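Local atomic coordinates of multidrug resistance protein (Vibrio cholerae, PDB entry 1YC9), a protein that probably forms the outer membrane exit duct of a multidrug efflux system and could be involved in resistance to puromycin, acriflavine and tetraphenylarsonium chloride. Residues 190-193 / 194-198; 396-399 / 400-404. The protein carries 1 engineered substitution. All coordinates share one frame; numbering follows the deposited sequence.

Overall arrangement
Contact 1 comes first along the chain, near the start of helix 189-223. Contact 2 lies at the start of helix 398-433. Each of these helices follows a short turn after a long helix, 117-183 or 326-391. Both contacts sit in the same end of the helical region, with centres about 12 Å apart. They touch through Tyr-398 and Leu-402: Tyr-398 OH lies 3.2 Å from Ala-195 CA, and its ring also packs on Ser-191 and Gln-194. Leu-402 CD1 lies 3.6 Å from Gln-194 CG. Two helices distant in sequence are thus packed together. Both contacts meet the second subunit and contact 2 also meets the third, so all three copies come together at this end of the helical barrel.

Contact 1: 190-193 / 194-198; sequences GSVS and QAKAV
Val-192 and Lys-196 sit one helical turn apart, and their side chains run side by side. Val-192 CG1 is the branch that touches. It lies 3.7 Å from Lys-196 CE and 4.0 Å from Lys-196 CD. CG1 is anti to the backbone N (chi1 171°), which sets it beside the carbonyl, on the side along which the lysine chain passes. The lysine bends only at its last torsion, and its NZ forms a salt bridge with Glu-179 of helix 117-183.

Ser-193 makes its contact mainly through the backbone. Its O accepts from Ala-197 N at 2.9 Å. Ala-197 CB also rests 3.5 Å from Ser-193 O. OG turns back along the helix and is hydrogen-bonded to the O of Leu-189.

Gln-194 N donates to Gly-190 O at 2.9 Å. Its CB sits 3.4 Å from the same Gly-190 O. Beyond CB the chain bends at chi2 (68°). The amide end leads away from 190-193, and NE2 makes a weak hydrogen bond to Ser-407 OG of the second subunit.

Two more backbone bonds, Ala-195 N to Ser-191 O and Lys-196 N to Val-192 O, complete the run. The i to i+4 pattern is that of a regular alpha helix, here the first turns of helix 189-223 in the helical barrel of an outer membrane factor.

Contact 2: 396-399 / 400-404; sequences ATYL and DVLVA
The Asp-400 side chain turns back to meet Thr-397 at the start of helix 398-433. Its CB lies 3.7 Å from Thr-397 O. CG is anti to the carbonyl carbon (chi1 -56°), which brings the carboxylate back toward the threonine. CG stands 3.4 Å from Thr-397 OG1. OD1 is the more distant oxygen, at 3.7 Å from that hydroxyl. OD2 takes two weak hydrogen bonds, from Thr-397 OG1 at 3.1 Å and from Thr-397 N at 3.3 Å. Ala-396 CB also comes within 3.5 Å of OD2. In return, Asp-400 N donates to Thr-397 OG1 at 3.3 Å. The start of the helix would probably favour the negative charge of the carboxylate.

On another side of the turn, the Tyr-398 ring has Leu-402 CB over one face. Leu-402 CD1 touches Tyr-398 CE2 at 3.7 Å. Leu-399 CD2 packs loosely on Leu-402 CD2, and Leu-399 meets Leu-399 of both other subunits.

Thr-397, as N-cap, and Asp-400 form a capping box. It starts helix 398-433 where the three subunits converge, an arrangement consistent with the narrowed periplasmic end of an outer membrane factor tunnel.

Contact 1: 190-193 / 194-198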
loop_
_atom_site.group_PDB
_atom_site.type_symbol
_atom_site.label_atom_id
_atom_site.label_comp_id
_atom_site.label_asym_id
_atom_site.label_seq_id
_atom_site.Cartn_x
_atom_site.Cartn_y
_atom_site.Cartn_z
ATOM N N GLY A 190 -53.341 14.434 3.104
ATOM C CA GLY A 190 -52.187 14.278 2.226
ATOM C C GLY A 190 -51.053 15.197 2.596
ATOM O O GLY A 190 -49.922 14.751 2.729
ATOM N N SER A 191 -51.369 16.463 2.813
ATOM C CA SER A 191 -50.414 17.465 3.218
ATOM C C SER A 191 -49.832 17.146 4.556
ATOM O O SER A 191 -48.627 17.227 4.743
ATOM C CB SER A 191 -51.054 18.852 3.258
ATOM O OG SER A 191 -51.449 19.201 1.950
ATOM N N VAL A 192 -50.692 16.748 5.478
ATOM C CA VAL A 192 -50.290 16.418 6.821
ATOM C C VAL A 192 -49.322 15.219 6.758
ATOM O O VAL A 192 -48.283 15.238 7.405
ATOM C CB VAL A 192 -51.528 16.056 7.694
ATOM C CG1 VAL A 192 -51.112 15.479 9.056
ATOM C CG2 VAL A 192 -52.439 17.293 7.870
ATOM N N SER A 193 -49.652 14.232 5.944
ATOM C CA SER A 193 -48.877 13.002 5.896
ATOM C C SER A 193 -47.492 13.298 5.273
ATOM O O SER A 193 -46.486 12.794 5.734
ATOM C CB SER A 193 -49.589 11.922 5.106
ATOM O OG SER A 193 -50.803 11.540 5.757
ATOM N N GLN A 194 -47.480 14.150 4.269
ATOM C CA GLN A 194 -46.252 14.540 3.590
ATOM C C GLN A 194 -45.342 15.256 4.548
ATOM O O GLN A 194 -44.135 14.951 4.594
ATOM C CB GLN A 194 -46.563 15.401 2.382
ATOM C CG GLN A 194 -45.392 15.535 1.402
ATOM C CD GLN A 194 -45.079 14.253 0.700
ATOM O OE1 GLN A 194 -45.725 13.921 -0.256
ATOM N NE2 GLN A 194 -44.084 13.515 1.197
ATOM N N ALA A 195 -45.910 16.138 5.349
ATOM C CA ALA A 195 -45.159 16.933 6.294
ATOM C C ALA A 195 -44.569 16.084 7.378
ATOM O O ALA A 195 -43.448 16.340 7.860
ATOM C CB ALA A 195 -46.007 18.034 6.878
ATOM N N LYS A 196 -45.328 15.072 7.800
ATOM C CA LYS A 196 -44.824 14.132 8.777
ATOM C C LYS A 196 -43.693 13.267 8.176
ATOM O O LYS A 196 -42.738 12.975 8.866
ATOM C CB LYS A 196 -45.962 13.275 9.316
ATOM C CG LYS A 196 -46.912 14.068 10.163
ATOM C CD LYS A 196 -48.148 13.206 10.550
ATOM C CE LYS A 196 -48.945 13.889 11.638
ATOM N NZ LYS A 196 -48.287 13.724 12.950
ATOM N N ALA A 197 -43.792 12.947 6.895
ATOM C CA ALA A 197 -42.781 12.162 6.203
ATOM C C ALA A 197 -41.484 13.004 6.111
ATOM O O ALA A 197 -40.382 12.518 6.483
ATOM C CB ALA A 197 -43.247 11.779 4.856
ATOM N N VAL A 198 -41.651 14.270 5.747
ATOM C CA VAL A 198 -40.530 15.221 5.718
ATOM C C VAL A 198 -39.851 15.298 7.087
ATOM O O VAL A 198 -38.610 15.166 7.173
ATOM C CB VAL A 198 -40.972 16.630 5.218
ATOM C CG1 VAL A 198 -39.859 17.694 5.442
ATOM C CG2 VAL A 198 -41.315 16.585 3.762
#

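Contact 2: 396-399 / 400-404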
loop_
_atom_site.group_PDB
_atom_site.type_symbol
_atom_site.label_atom_id
_atom_site.label_comp_id
_atom_site.label_asym_id
_atom_site.label_seq_id
_atom_site.Cartn_x
_atom_site.Cartn_y
_atom_site.Cartn_z
ATOM N N ALA A 396 -51.258 30.315 -0.640
ATOM C CA ALA A 396 -50.362 29.330 -1.234
ATOM C C ALA A 396 -50.594 27.950 -0.631
ATOM O O ALA A 396 -51.059 27.829 0.505
ATOM C CB ALA A 396 -48.937 29.739 -0.997
ATOM N N THR A 397 -50.233 26.929 -1.399
ATOM C CA THR A 397 -50.274 25.550 -0.923
ATOM C C THR A 397 -49.139 25.159 0.055
ATOM O O THR A 397 -48.135 25.876 0.245
ATOM C CB THR A 397 -50.203 24.607 -2.073
ATOM O OG1 THR A 397 -48.933 24.767 -2.708
ATOM C CG2 THR A 397 -51.230 24.968 -3.139
ATOM N N TYR A 398 -49.331 23.989 0.670
ATOM C CA TYR A 398 -48.292 23.369 1.469
ATOM C C TYR A 398 -47.106 23.041 0.546
ATOM O O TYR A 398 -45.975 23.202 0.937
ATOM C CB TYR A 398 -48.790 22.078 2.150
ATOM C CG TYR A 398 -47.632 21.269 2.701
ATOM C CD1 TYR A 398 -46.788 21.812 3.668
ATOM C CD2 TYR A 398 -47.350 20.009 2.210
ATOM C CE1 TYR A 398 -45.680 21.098 4.146
ATOM C CE2 TYR A 398 -46.261 19.280 2.681
ATOM C CZ TYR A 398 -45.434 19.827 3.642
ATOM O OH TYR A 398 -44.351 19.094 4.101
ATOM N N LEU A 399 -47.382 22.587 -0.663
ATOM C CA LEU A 399 -46.341 22.244 -1.610
ATOM C C LEU A 399 -45.317 23.369 -1.802
ATOM O O LEU A 399 -44.118 23.107 -1.892
ATOM C CB LEU A 399 -46.919 21.948 -2.967
ATOM C CG LEU A 399 -46.532 20.655 -3.657
ATOM C CD1 LEU A 399 -46.428 20.917 -5.126
ATOM C CD2 LEU A 399 -45.252 20.003 -3.109
ATOM N N ASP A 400 -45.788 24.617 -1.872
ATOM C CA ASP A 400 -44.856 25.730 -2.015
ATOM C C ASP A 400 -43.935 25.806 -0.836
ATOM O O ASP A 400 -42.747 26.095 -0.981
ATOM C CB ASP A 400 -45.573 27.057 -2.217
ATOM C CG ASP A 400 -46.486 27.031 -3.383
ATOM O OD1 ASP A 400 -46.122 26.500 -4.461
ATOM O OD2 ASP A 400 -47.629 27.511 -3.315
ATOM N N VAL A 401 -44.487 25.548 0.348
ATOM C CA VAL A 401 -43.723 25.515 1.558
ATOM C C VAL A 401 -42.699 24.354 1.532
ATOM O O VAL A 401 -41.535 24.559 1.828
ATOM C CB VAL A 401 -44.613 25.428 2.779
ATOM C CG1 VAL A 401 -43.792 25.200 3.983
ATOM C CG2 VAL A 401 -45.462 26.750 2.923
ATOM N N LEU A 402 -43.141 23.157 1.178
ATOM C CA LEU A 402 -42.240 22.004 1.147
ATOM C C LEU A 402 -41.041 22.260 0.236
ATOM O O LEU A 402 -39.930 21.945 0.606
ATOM C CB LEU A 402 -43.015 20.795 0.689
ATOM C CG LEU A 402 -42.306 19.467 0.449
ATOM C CD1 LEU A 402 -43.257 18.320 0.743
ATOM C CD2 LEU A 402 -41.827 19.365 -0.973
ATOM N N VAL A 403 -41.287 22.815 -0.950
ATOM C CA VAL A 403 -40.262 23.041 -1.960
ATOM C C VAL A 403 -39.263 24.053 -1.470
ATOM O O VAL A 403 -38.056 23.852 -1.586
ATOM C CB VAL A 403 -40.878 23.401 -3.321
ATOM C CG1 VAL A 403 -39.853 23.907 -4.304
ATOM C CG2 VAL A 403 -41.625 22.204 -3.903
ATOM N N ALA A 404 -39.759 25.126 -0.855
ATOM C CA ALA A 404 -38.898 26.120 -0.287
ATOM C C ALA A 404 -38.078 25.620 0.897
ATOM O O ALA A 404 -36.927 25.941 1.023
ATOM C CB ALA A 404 -39.736 27.369 0.117
#